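Local atomic coordinates of ornithine carbamoyltransferase (Gloeobacter violaceus, PDB entry 3GD5), a protein that probably catalyses the reversible transfer of the carbamoyl group from carbamoyl phosphate to ornithine, yielding citrulline and phosphate in the arginine biosynthesis pathway. Residues R13-S18 / I126-A131; A44-K49 / V68-L73; L51-L56 / G106-T111; E91-T96 / L117-H122. All coordinates share one frame; numbering follows the deposited sequence.

Contact 1. Residues R13-S18 / I126-A131; sequences RPDLLS and IPVINA
Two flat polar groups, the amide of Asn130 and the carboxylate of Asp15, reach across in different ways, and only the amide works in its own plane. It offers an N-H almost within that plane, and ND2 reaches the carbonyl of Leu17 at 2.9 Å from ND2 to O, tilted by 25° from the plane of that carbonyl. With CG anti to the backbone N (chi1 174°), the amide is thrown forward to the chain opposite. Asp15 OD1 takes Val128 N on its anti side, at 2.9 Å from N to OD1 and tilted 23° out of the carboxylate plane; OD1 also lies 3.6 Å from Pro127 CA.

Between these side-chain bonds the backbones pair directly. Leu16 N donates to Val128 O, and Asn130 N to Leu16 O at 2.9 Å, a single bridge opposite Ile129 between segments running in nearly the same direction. In this way 13-18 lines the outermost strand, 128-130, of the parallel sheet in the carbamoyl phosphate domain. Leu17 bends CD1 back over Val128 O, 3.4 Å from CD1 to O, and CD1 lies 4.2 Å from Val128 CG1. Gln114 gives Leu17 O a second donor. The Asn130 side chain also lies about 3 Å from that of Pro138, which by similarity belongs to the carbamoyl phosphate site.

Contact 2. Residues A44-K49 / V68-L73; sequences ANLHGK and VAMYQL
Leu46 and Leu73 lie side by side and point the same way, their CD1 methyls 3.7 Å apart, while Met70 crosses Leu46 at about a right angle and sets its SD 3.4 Å from Leu46 CD1. The thioether chain bends at chi2 (54°), which swings its end back toward the loop, and the CE methyl comes to 3.6 Å from Lys49 O. On the other branch of Leu73, CD2 rests 3.7 Å from Ala44 CB. The apolar side chains of the loop thus form one continuous patch with those of Met70 and Leu73.

A polar link runs beside it. Leu46 N donates to Leu73 O at 2.7 Å with a nearly straight N-H (165°), and Asn45 CA adds a weaker C-H contact to the same oxygen, 3.2 Å from CA to O. The carbonyl of Leu73 is therefore met by the loop.

The next shell fixes the loop itself. Asn45 OD1 accepts from His47 N in an Asx turn, with the N-H arriving from above the amide plane. A type II beta turn then runs from Leu46 to Lys49, closed by Lys49 N on Leu46 O, with Gly48 taking the left-handed backbone angles of its third position.

Further out, Leu308 of helix 293-312 packs on Leu73, and Val77 of strand 76-79 on Met70. Lys49 pairs its backbone with Gln76 as the chain enters strand 50-55, and Gln76 of a second subunit packs on Tyr71 of helix 60-72.

Contact 3. Residues L51-L56 / G106-T111; sequences LGLVFL and GLAIRT
Phe55 holds its CG anti to the carbonyl carbon (chi1 -58°), which carries the ring across the strand toward Arg110: CD1 lies 3.6 Å from Arg110 CB, and the two side chains cross at about a right angle. Leu53 takes the same kind of first torsion and brings its CD2 to 3.7 Å from Ala108 CB, while its own CB sits against one face of the Phe55 ring near the rim. Arg110 then bends at chi2 and chi3, so that its guanidinium leads away from the pair, its plane 43° from that of the ring.

Beneath these side chains runs a parallel ladder of five hydrogen bonds. Gly52 N reaches Gly106 O at 2.8 Å with an almost perfectly straight N-H, Ala108 N answers to Gly52 O, and the alternation continues through Val54 to Leu56 N, which bonds Arg110 O at 2.8 Å. Val54 and Ile109 both point to the opposite face.

At the carboxyl ends of the strands, where parallel alpha/beta domains commonly place their active sites, Arg110 is, by similarity, a carbamoyl phosphate-binding residue, its side chain about 4 Å from that of Ser59. The two strands are the inner pair of the sheet, with 76-79 beside 50-55 and 128-130 beside 106-110. Helices 60-72 and 293-312 cover the Leu51 face, and helix 114-124 packs against Ile109 on the other.

Contact 4. Residues E91-T96 / L117-H122; sequences EPVRDT and LEEYAH
Val93 opens helix 93-100 directly after Pro92 at the N-cap, and across the gap its CA lies 6.5 Å from that of Tyr120, midway along helix 114-124. Pro92 O accepts from both Asp95 N and Thr96 N, which fixes the first turn, while the other segment is helical throughout.

Val93 fits between Glu119 and Tyr120. Its CG1 sits beside the CE1 rim of the tyrosine ring, 3.9 Å from CE1, while CB lies 4.1 Å above one face, displaced toward the rim. This is apolar packing, with the two side chains at about a right angle. Tyr120 presents that face with its CG anti to the carbonyl carbon (chi1 -81°) and its ring plane perpendicular to the plane through CA, CB and CG (chi2 89°). The second valine branch, CG2, runs against the aliphatic part of Glu119, 3.6 Å from CB and likewise from CG; the exact placement of the carboxylate is doubtful. Arg94 NH1 lies 5.4 Å from Glu119 OE2, and the opposite charges may attract weakly at this range. Thr96 OG1 approaches Tyr120 obliquely, at 4.3 Å from CE2.

Outward, Glu91 and Asp95 form salt bridges with Arg61 and Arg277 of a neighbouring subunit, Arg61 being by similarity a carbamoyl phosphate-binding residue. On its inner side helix 114-124 leans through Leu117 and Tyr120 on Ile109 of strand 106-110.

In the fold
The four contacts sample one parallel alpha/beta domain from its middle to its rim. Contact 3 is the buried centre, held by a backbone ladder; contact 1 adds a looser edge pairing, joined to it because strands 106-110 and 128-130 are neighbours (Ile129 N to Leu107 O, 2.7 Å). Contacts 1 and 2 are partly buried; contact 4 lies at the surface. Contact 2 mixes apolar packing with a backbone bond to Leu73, whereas contact 4 is side-chain packing between helices. Helix 114-124 ties contact 4 to both contact 1 and contact 3, and Met70 brings contact 2 to Leu51. Contacts 2 and 4 stay apart, their centres about 25 Å from each other.

Contact 1. Residues R13-S18 / I126-A131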
loop_
_atom_site.group_PDB
_atom_site.type_symbol
_atom_site.label_atom_id
_atom_site.label_comp_id
_atom_site.label_asym_id
_atom_site.label_seq_id
_atom_site.Cartn_x
_atom_site.Cartn_y
_atom_site.Cartn_z
ATOM N N ARG A 13 4.278 -21.665 37.702
ATOM C CA ARG A 13 4.757 -20.298 37.794
ATOM C C ARG A 13 3.640 -19.451 37.185
ATOM O O ARG A 13 2.703 -19.987 36.593
ATOM C CB ARG A 13 6.020 -20.120 36.972
ATOM C CG ARG A 13 7.189 -20.940 37.439
ATOM C CD ARG A 13 8.440 -20.451 36.751
ATOM N NE ARG A 13 9.556 -21.354 36.976
ATOM C CZ ARG A 13 10.765 -21.187 36.450
ATOM N NH1 ARG A 13 11.017 -20.141 35.667
ATOM N NH2 ARG A 13 11.721 -22.075 36.697
ATOM N N PRO A 14 3.728 -18.122 37.313
ATOM C CA PRO A 14 2.696 -17.239 36.758
ATOM C C PRO A 14 2.539 -17.320 35.239
ATOM O O PRO A 14 1.421 -17.322 34.727
ATOM C CB PRO A 14 3.154 -15.853 37.201
ATOM C CG PRO A 14 3.888 -16.133 38.480
ATOM C CD PRO A 14 4.683 -17.360 38.135
ATOM N N ASP A 15 3.661 -17.400 34.528
ATOM C CA ASP A 15 3.650 -17.430 33.069
ATOM C C ASP A 15 4.198 -18.699 32.415
ATOM O O ASP A 15 4.783 -19.558 33.072
ATOM C CB ASP A 15 4.462 -16.243 32.544
ATOM C CG ASP A 15 4.189 -14.964 33.311
ATOM O OD1 ASP A 15 3.038 -14.495 33.307
ATOM O OD2 ASP A 15 5.132 -14.427 33.926
ATOM N N LEU A 16 3.987 -18.799 31.106
ATOM C CA LEU A 16 4.504 -19.901 30.300
ATOM C C LEU A 16 5.117 -19.225 29.089
ATOM O O LEU A 16 4.499 -19.163 28.029
ATOM C CB LEU A 16 3.402 -20.866 29.842
ATOM C CG LEU A 16 3.919 -21.912 28.839
ATOM C CD1 LEU A 16 5.087 -22.683 29.453
ATOM C CD2 LEU A 16 2.811 -22.864 28.436
ATOM N N LEU A 17 6.324 -18.701 29.277
ATOM C CA LEU A 17 7.078 -17.994 28.243
ATOM C C LEU A 17 7.990 -18.939 27.487
ATOM O O LEU A 17 8.227 -18.772 26.290
ATOM C CB LEU A 17 7.942 -16.912 28.887
ATOM C CG LEU A 17 7.291 -15.573 29.216
ATOM C CD1 LEU A 17 5.873 -15.789 29.694
ATOM C CD2 LEU A 17 8.133 -14.840 30.243
ATOM N N SER A 18 8.504 -19.920 28.219
ATOM C CA SER A 18 9.419 -20.921 27.700
ATOM C C SER A 18 8.987 -22.256 28.267
ATOM O O SER A 18 8.433 -22.315 29.365
ATOM C CB SER A 18 10.841 -20.596 28.167
ATOM O OG SER A 18 11.678 -21.735 28.116
ATOM N N ILE A 126 -0.585 -9.813 34.813
ATOM C CA ILE A 126 -1.499 -10.932 34.607
ATOM C C ILE A 126 -0.764 -12.040 33.856
ATOM O O ILE A 126 0.219 -11.784 33.153
ATOM C CB ILE A 126 -2.787 -10.514 33.819
ATOM C CG1 ILE A 126 -2.427 -9.641 32.615
ATOM C CG2 ILE A 126 -3.762 -9.791 34.748
ATOM C CD1 ILE A 126 -3.611 -9.357 31.689
ATOM N N PRO A 127 -1.226 -13.288 33.999
ATOM C CA PRO A 127 -0.578 -14.413 33.319
ATOM C C PRO A 127 -0.322 -14.154 31.839
ATOM O O PRO A 127 -1.213 -13.709 31.114
ATOM C CB PRO A 127 -1.558 -15.560 33.535
ATOM C CG PRO A 127 -2.226 -15.212 34.832
ATOM C CD PRO A 127 -2.449 -13.723 34.699
ATOM N N VAL A 128 0.900 -14.427 31.392
ATOM C CA VAL A 128 1.256 -14.253 29.991
ATOM C C VAL A 128 1.712 -15.586 29.407
ATOM O O VAL A 128 2.566 -16.272 29.974
ATOM C CB VAL A 128 2.375 -13.208 29.808
ATOM C CG1 VAL A 128 2.862 -13.216 28.359
ATOM C CG2 VAL A 128 1.857 -11.826 30.178
ATOM N N ILE A 129 1.130 -15.950 28.268
ATOM C CA ILE A 129 1.450 -17.201 27.604
ATOM C C ILE A 129 2.111 -16.930 26.268
ATOM O O ILE A 129 1.674 -16.063 25.512
ATOM C CB ILE A 129 0.174 -18.028 27.362
ATOM C CG1 ILE A 129 -0.513 -18.315 28.696
ATOM C CG2 ILE A 129 0.508 -19.314 26.625
ATOM C CD1 ILE A 129 -1.957 -18.742 28.554
ATOM N N ASN A 130 3.167 -17.674 25.978
ATOM C CA ASN A 130 3.879 -17.533 24.719
ATOM C C ASN A 130 3.091 -18.272 23.643
ATOM O O ASN A 130 3.058 -19.501 23.628
ATOM C CB ASN A 130 5.291 -18.130 24.837
ATOM C CG ASN A 130 6.030 -18.145 23.513
ATOM O OD1 ASN A 130 5.456 -17.846 22.470
ATOM N ND2 ASN A 130 7.308 -18.505 23.547
ATOM N N ALA A 131 2.453 -17.513 22.752
ATOM C CA ALA A 131 1.671 -18.087 21.668
ATOM C C ALA A 131 2.627 -18.522 20.568
ATOM O O ALA A 131 2.328 -19.428 19.792
ATOM C CB ALA A 131 0.685 -17.060 21.133
#

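Contact 2. Residues A44-K49 / V68-L73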
loop_
_atom_site.group_PDB
_atom_site.type_symbol
_atom_site.label_atom_id
_atom_site.label_comp_id
_atom_site.label_asym_id
_atom_site.label_seq_id
_atom_site.Cartn_x
_atom_site.Cartn_y
_atom_site.Cartn_z
ATOM N N ALA A 44 -12.891 -27.863 34.008
ATOM C CA ALA A 44 -12.392 -26.573 34.470
ATOM C C ALA A 44 -13.373 -25.490 34.030
ATOM O O ALA A 44 -14.305 -25.751 33.267
ATOM C CB ALA A 44 -11.016 -26.300 33.888
ATOM N N ASN A 45 -13.162 -24.269 34.502
ATOM C CA ASN A 45 -14.057 -23.181 34.146
ATOM C C ASN A 45 -13.447 -21.827 34.441
ATOM O O ASN A 45 -13.005 -21.573 35.559
ATOM C CB ASN A 45 -15.370 -23.337 34.906
ATOM C CG ASN A 45 -16.231 -22.108 34.831
ATOM O OD1 ASN A 45 -15.949 -21.098 35.473
ATOM N ND2 ASN A 45 -17.287 -22.181 34.036
ATOM N N LEU A 46 -13.429 -20.958 33.435
ATOM C CA LEU A 46 -12.874 -19.614 33.581
ATOM C C LEU A 46 -13.958 -18.577 33.355
ATOM O O LEU A 46 -13.698 -17.498 32.821
ATOM C CB LEU A 46 -11.735 -19.390 32.580
ATOM C CG LEU A 46 -10.507 -20.289 32.731
ATOM C CD1 LEU A 46 -9.449 -19.908 31.694
ATOM C CD2 LEU A 46 -9.946 -20.136 34.137
ATOM N N HIS A 47 -15.176 -18.916 33.759
ATOM C CA HIS A 47 -16.310 -18.015 33.619
ATOM C C HIS A 47 -16.010 -16.675 34.280
ATOM O O HIS A 47 -15.456 -16.620 35.376
ATOM C CB HIS A 47 -17.560 -18.633 34.247
ATOM C CG HIS A 47 -18.766 -17.747 34.181
ATOM N ND1 HIS A 47 -18.937 -16.660 35.013
ATOM C CD2 HIS A 47 -19.850 -17.777 33.371
ATOM C CE1 HIS A 47 -20.078 -16.060 34.718
ATOM N NE2 HIS A 47 -20.650 -16.717 33.726
ATOM N N GLY A 48 -16.368 -15.595 33.593
ATOM C CA GLY A 48 -16.126 -14.269 34.125
ATOM C C GLY A 48 -14.764 -13.731 33.752
ATOM O O GLY A 48 -14.452 -12.581 34.055
ATOM N N LYS A 49 -13.946 -14.548 33.095
ATOM C CA LYS A 49 -12.612 -14.100 32.700
ATOM C C LYS A 49 -12.458 -13.878 31.196
ATOM O O LYS A 49 -13.144 -14.500 30.376
ATOM C CB LYS A 49 -11.557 -15.087 33.198
ATOM C CG LYS A 49 -11.505 -15.178 34.710
ATOM C CD LYS A 49 -10.686 -16.373 35.165
ATOM C CE LYS A 49 -10.902 -16.651 36.646
ATOM N NZ LYS A 49 -10.534 -15.475 37.480
ATOM N N VAL A 68 -11.118 -21.156 20.845
ATOM C CA VAL A 68 -12.068 -22.220 21.110
ATOM C C VAL A 68 -11.736 -22.829 22.473
ATOM O O VAL A 68 -12.635 -23.264 23.200
ATOM C CB VAL A 68 -12.022 -23.318 20.019
ATOM C CG1 VAL A 68 -12.975 -24.459 20.387
ATOM C CG2 VAL A 68 -12.438 -22.722 18.664
ATOM N N ALA A 69 -10.451 -22.843 22.829
ATOM C CA ALA A 69 -10.031 -23.388 24.126
ATOM C C ALA A 69 -10.673 -22.571 25.243
ATOM O O ALA A 69 -11.322 -23.121 26.138
ATOM C CB ALA A 69 -8.506 -23.354 24.258
ATOM N N MET A 70 -10.508 -21.254 25.185
ATOM C CA MET A 70 -11.094 -20.387 26.199
ATOM C C MET A 70 -12.625 -20.487 26.189
ATOM O O MET A 70 -13.265 -20.452 27.243
ATOM C CB MET A 70 -10.643 -18.940 25.980
ATOM C CG MET A 70 -11.040 -18.001 27.114
ATOM S SD MET A 70 -10.476 -18.570 28.744
ATOM C CE MET A 70 -10.625 -16.994 29.687
ATOM N N TYR A 71 -13.226 -20.628 25.010
ATOM C CA TYR A 71 -14.683 -20.752 24.952
ATOM C C TYR A 71 -15.163 -22.035 25.641
ATOM O O TYR A 71 -16.212 -22.048 26.281
ATOM C CB TYR A 71 -15.186 -20.755 23.511
ATOM C CG TYR A 71 -15.177 -19.412 22.821
ATOM C CD1 TYR A 71 -15.039 -18.222 23.546
ATOM C CD2 TYR A 71 -15.323 -19.330 21.439
ATOM C CE1 TYR A 71 -15.048 -16.983 22.897
ATOM C CE2 TYR A 71 -15.335 -18.109 20.784
ATOM C CZ TYR A 71 -15.199 -16.946 21.510
ATOM O OH TYR A 71 -15.226 -15.746 20.839
ATOM N N GLN A 72 -14.402 -23.114 25.509
ATOM C CA GLN A 72 -14.803 -24.367 26.131
ATOM C C GLN A 72 -14.619 -24.338 27.639
ATOM O O GLN A 72 -15.166 -25.179 28.346
ATOM C CB GLN A 72 -14.047 -25.545 25.512
ATOM C CG GLN A 72 -14.524 -25.839 24.101
ATOM C CD GLN A 72 -13.983 -27.133 23.536
ATOM O OE1 GLN A 72 -14.408 -27.578 22.470
ATOM N NE2 GLN A 72 -13.048 -27.743 24.243
ATOM N N LEU A 73 -13.849 -23.367 28.122
ATOM C CA LEU A 73 -13.623 -23.198 29.549
ATOM C C LEU A 73 -14.659 -22.219 30.098
ATOM O O LEU A 73 -14.696 -21.947 31.298
ATOM C CB LEU A 73 -12.207 -22.676 29.811
ATOM C CG LEU A 73 -11.088 -23.697 29.559
ATOM C CD1 LEU A 73 -9.724 -23.045 29.748
ATOM C CD2 LEU A 73 -11.243 -24.873 30.522
#

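Contact 3. Residues L51-L56 / G106-T111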
loop_
_atom_site.group_PDB
_atom_site.type_symbol
_atom_site.label_atom_id
_atom_site.label_comp_id
_atom_site.label_asym_id
_atom_site.label_seq_id
_atom_site.Cartn_x
_atom_site.Cartn_y
_atom_site.Cartn_z
ATOM N N LEU A 51 -9.589 -13.508 27.998
ATOM C CA LEU A 51 -8.239 -13.757 27.530
ATOM C C LEU A 51 -8.002 -12.824 26.350
ATOM O O LEU A 51 -8.819 -12.749 25.426
ATOM C CB LEU A 51 -8.127 -15.204 27.072
ATOM C CG LEU A 51 -6.793 -15.882 26.761
ATOM C CD1 LEU A 51 -6.972 -16.587 25.446
ATOM C CD2 LEU A 51 -5.626 -14.919 26.711
ATOM N N GLY A 52 -6.890 -12.102 26.384
ATOM C CA GLY A 52 -6.574 -11.205 25.294
ATOM C C GLY A 52 -5.519 -11.856 24.428
ATOM O O GLY A 52 -4.600 -12.504 24.945
ATOM N N LEU A 53 -5.657 -11.701 23.115
ATOM C CA LEU A 53 -4.712 -12.267 22.166
ATOM C C LEU A 53 -3.965 -11.124 21.486
ATOM O O LEU A 53 -4.567 -10.346 20.750
ATOM C CB LEU A 53 -5.451 -13.072 21.099
ATOM C CG LEU A 53 -6.471 -14.103 21.579
ATOM C CD1 LEU A 53 -7.256 -14.614 20.380
ATOM C CD2 LEU A 53 -5.760 -15.248 22.292
ATOM N N VAL A 54 -2.666 -11.006 21.737
ATOM C CA VAL A 54 -1.887 -9.953 21.094
ATOM C C VAL A 54 -0.859 -10.590 20.169
ATOM O O VAL A 54 0.232 -10.979 20.584
ATOM C CB VAL A 54 -1.195 -9.036 22.128
ATOM C CG1 VAL A 54 -0.525 -9.860 23.170
ATOM C CG2 VAL A 54 -0.177 -8.130 21.437
ATOM N N PHE A 55 -1.240 -10.719 18.907
ATOM C CA PHE A 55 -0.375 -11.323 17.908
ATOM C C PHE A 55 0.247 -10.260 17.025
ATOM O O PHE A 55 -0.437 -9.645 16.205
ATOM C CB PHE A 55 -1.168 -12.301 17.039
ATOM C CG PHE A 55 -1.834 -13.409 17.814
ATOM C CD1 PHE A 55 -1.453 -13.692 19.131
ATOM C CD2 PHE A 55 -2.810 -14.198 17.216
ATOM C CE1 PHE A 55 -2.033 -14.743 19.836
ATOM C CE2 PHE A 55 -3.400 -15.259 17.912
ATOM C CZ PHE A 55 -3.009 -15.532 19.226
ATOM N N LEU A 56 1.543 -10.040 17.200
ATOM C CA LEU A 56 2.258 -9.061 16.394
ATOM C C LEU A 56 2.388 -9.595 14.979
ATOM O O LEU A 56 2.830 -8.894 14.076
ATOM C CB LEU A 56 3.642 -8.781 16.980
ATOM C CG LEU A 56 3.684 -7.778 18.133
ATOM C CD1 LEU A 56 2.869 -8.287 19.306
ATOM C CD2 LEU A 56 5.133 -7.545 18.535
ATOM N N GLY A 106 -5.782 -12.426 31.156
ATOM C CA GLY A 106 -4.690 -13.229 30.651
ATOM C C GLY A 106 -4.306 -12.811 29.251
ATOM O O GLY A 106 -5.125 -12.260 28.517
ATOM N N LEU A 107 -3.056 -13.063 28.882
ATOM C CA LEU A 107 -2.584 -12.697 27.561
ATOM C C LEU A 107 -1.841 -13.829 26.875
ATOM O O LEU A 107 -0.894 -14.391 27.420
ATOM C CB LEU A 107 -1.661 -11.476 27.640
ATOM C CG LEU A 107 -2.260 -10.170 28.170
ATOM C CD1 LEU A 107 -1.154 -9.125 28.299
ATOM C CD2 LEU A 107 -3.364 -9.684 27.233
ATOM N N ALA A 108 -2.300 -14.175 25.683
ATOM C CA ALA A 108 -1.656 -15.188 24.871
ATOM C C ALA A 108 -1.026 -14.301 23.808
ATOM O O ALA A 108 -1.750 -13.640 23.048
ATOM C CB ALA A 108 -2.687 -16.106 24.256
ATOM N N ILE A 109 0.302 -14.256 23.757
ATOM C CA ILE A 109 0.941 -13.383 22.791
ATOM C C ILE A 109 2.005 -13.932 21.850
ATOM O O ILE A 109 2.829 -14.772 22.209
ATOM C CB ILE A 109 1.488 -12.099 23.490
ATOM C CG1 ILE A 109 2.898 -11.792 23.010
ATOM C CG2 ILE A 109 1.396 -12.222 25.000
ATOM C CD1 ILE A 109 3.449 -10.535 23.591
ATOM N N ARG A 110 1.955 -13.409 20.627
ATOM C CA ARG A 110 2.861 -13.759 19.546
ATOM C C ARG A 110 3.773 -12.593 19.193
ATOM O O ARG A 110 3.312 -11.600 18.634
ATOM C CB ARG A 110 2.074 -14.099 18.286
ATOM C CG ARG A 110 1.859 -15.561 18.018
ATOM C CD ARG A 110 1.943 -15.794 16.520
ATOM N NE ARG A 110 3.247 -15.370 16.018
ATOM C CZ ARG A 110 3.662 -15.526 14.764
ATOM N NH1 ARG A 110 2.872 -16.093 13.856
ATOM N NH2 ARG A 110 4.885 -15.137 14.426
ATOM N N THR A 111 5.055 -12.703 19.517
ATOM C CA THR A 111 6.010 -11.653 19.160
ATOM C C THR A 111 7.133 -12.338 18.410
ATOM O O THR A 111 7.089 -13.547 18.187
ATOM C CB THR A 111 6.629 -10.943 20.386
ATOM O OG1 THR A 111 7.288 -11.907 21.216
ATOM C CG2 THR A 111 5.573 -10.223 21.182
#

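Contact 4. Residues E91-T96 / L117-H122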
loop_
_atom_site.group_PDB
_atom_site.type_symbol
_atom_site.label_atom_id
_atom_site.label_comp_id
_atom_site.label_asym_id
_atom_site.label_seq_id
_atom_site.Cartn_x
_atom_site.Cartn_y
_atom_site.Cartn_z
ATOM N N GLU A 91 3.217 3.163 20.645
ATOM C CA GLU A 91 3.068 3.148 22.095
ATOM C C GLU A 91 3.978 2.103 22.735
ATOM O O GLU A 91 4.014 0.948 22.303
ATOM C CB GLU A 91 1.613 2.857 22.489
ATOM C CG GLU A 91 1.359 2.942 23.994
ATOM C CD GLU A 91 -0.105 2.729 24.379
ATOM O OE1 GLU A 91 -0.679 1.674 24.020
ATOM O OE2 GLU A 91 -0.679 3.616 25.053
ATOM N N PRO A 92 4.728 2.497 23.777
ATOM C CA PRO A 92 5.622 1.543 24.438
ATOM C C PRO A 92 4.847 0.405 25.091
ATOM O O PRO A 92 3.751 0.610 25.614
ATOM C CB PRO A 92 6.394 2.417 25.437
ATOM C CG PRO A 92 5.484 3.573 25.688
ATOM C CD PRO A 92 4.883 3.851 24.340
ATOM N N VAL A 93 5.414 -0.799 25.042
ATOM C CA VAL A 93 4.765 -1.976 25.610
ATOM C C VAL A 93 4.421 -1.858 27.092
ATOM O O VAL A 93 3.397 -2.381 27.535
ATOM C CB VAL A 93 5.622 -3.254 25.410
ATOM C CG1 VAL A 93 5.895 -3.471 23.928
ATOM C CG2 VAL A 93 6.919 -3.140 26.177
ATOM N N ARG A 94 5.265 -1.177 27.862
ATOM C CA ARG A 94 4.992 -1.039 29.282
ATOM C C ARG A 94 3.690 -0.285 29.530
ATOM O O ARG A 94 3.011 -0.522 30.528
ATOM C CB ARG A 94 6.164 -0.360 29.999
ATOM C CG ARG A 94 6.574 1.012 29.484
ATOM C CD ARG A 94 7.711 1.539 30.353
ATOM N NE ARG A 94 8.044 2.939 30.102
ATOM C CZ ARG A 94 8.798 3.375 29.097
ATOM N NH1 ARG A 94 9.317 2.519 28.222
ATOM N NH2 ARG A 94 9.041 4.675 28.970
ATOM N N ASP A 95 3.326 0.619 28.626
ATOM C CA ASP A 95 2.075 1.356 28.795
ATOM C C ASP A 95 0.915 0.471 28.364
ATOM O O ASP A 95 -0.070 0.326 29.090
ATOM C CB ASP A 95 2.074 2.647 27.971
ATOM C CG ASP A 95 3.017 3.705 28.537
ATOM O OD1 ASP A 95 3.590 3.489 29.622
ATOM O OD2 ASP A 95 3.178 4.759 27.899
ATOM N N THR A 96 1.035 -0.138 27.189
ATOM C CA THR A 96 -0.029 -0.999 26.704
ATOM C C THR A 96 -0.228 -2.231 27.591
ATOM O O THR A 96 -1.354 -2.683 27.776
ATOM C CB THR A 96 0.204 -1.408 25.220
ATOM O OG1 THR A 96 -0.257 -2.749 25.001
ATOM C CG2 THR A 96 1.658 -1.286 24.849
ATOM N N LEU A 117 8.393 -10.388 24.633
ATOM C CA LEU A 117 7.375 -11.200 25.294
ATOM C C LEU A 117 7.519 -11.038 26.800
ATOM O O LEU A 117 6.534 -10.993 27.536
ATOM C CB LEU A 117 7.552 -12.682 24.933
ATOM C CG LEU A 117 6.591 -13.648 25.630
ATOM C CD1 LEU A 117 5.175 -13.320 25.176
ATOM C CD2 LEU A 117 6.943 -15.105 25.302
ATOM N N GLU A 118 8.763 -10.954 27.248
ATOM C CA GLU A 118 9.064 -10.814 28.663
ATOM C C GLU A 118 8.653 -9.432 29.172
ATOM O O GLU A 118 8.235 -9.288 30.323
ATOM C CB GLU A 118 10.555 -11.095 28.878
ATOM C CG GLU A 118 10.948 -12.471 28.327
ATOM C CD GLU A 118 12.447 -12.726 28.304
ATOM O OE1 GLU A 118 13.200 -11.832 27.857
ATOM O OE2 GLU A 118 12.869 -13.832 28.713
ATOM N N GLU A 119 8.760 -8.428 28.302
ATOM C CA GLU A 119 8.366 -7.057 28.630
ATOM C C GLU A 119 6.903 -7.083 29.077
ATOM O O GLU A 119 6.545 -6.555 30.135
ATOM C CB GLU A 119 8.484 -6.165 27.389
ATOM C CG GLU A 119 9.667 -5.222 27.351
ATOM C CD GLU A 119 9.482 -4.020 28.258
ATOM O OE1 GLU A 119 9.429 -4.209 29.490
ATOM O OE2 GLU A 119 9.390 -2.885 27.743
ATOM N N TYR A 120 6.060 -7.697 28.249
ATOM C CA TYR A 120 4.642 -7.799 28.550
ATOM C C TYR A 120 4.384 -8.488 29.881
ATOM O O TYR A 120 3.652 -7.974 30.719
ATOM C CB TYR A 120 3.911 -8.575 27.452
ATOM C CG TYR A 120 3.569 -7.762 26.232
ATOM C CD1 TYR A 120 4.459 -7.655 25.169
ATOM C CD2 TYR A 120 2.343 -7.102 26.139
ATOM C CE1 TYR A 120 4.135 -6.911 24.040
ATOM C CE2 TYR A 120 2.011 -6.359 25.022
ATOM C CZ TYR A 120 2.909 -6.267 23.975
ATOM O OH TYR A 120 2.580 -5.539 22.859
ATOM N N ALA A 121 4.977 -9.664 30.062
ATOM C CA ALA A 121 4.786 -10.424 31.291
ATOM C C ALA A 121 5.185 -9.584 32.492
ATOM O O ALA A 121 4.533 -9.607 33.535
ATOM C CB ALA A 121 5.620 -11.706 31.251
ATOM N N HIS A 122 6.261 -8.831 32.325
ATOM C CA HIS A 122 6.783 -7.986 33.383
ATOM C C HIS A 122 5.814 -6.884 33.828
ATOM O O HIS A 122 5.610 -6.675 35.025
ATOM C CB HIS A 122 8.097 -7.367 32.908
ATOM C CG HIS A 122 8.858 -6.659 33.982
ATOM N ND1 HIS A 122 8.324 -5.619 34.710
ATOM C CD2 HIS A 122 10.118 -6.836 34.444
ATOM C CE1 HIS A 122 9.224 -5.183 35.574
ATOM N NE2 HIS A 122 10.321 -5.905 35.433
#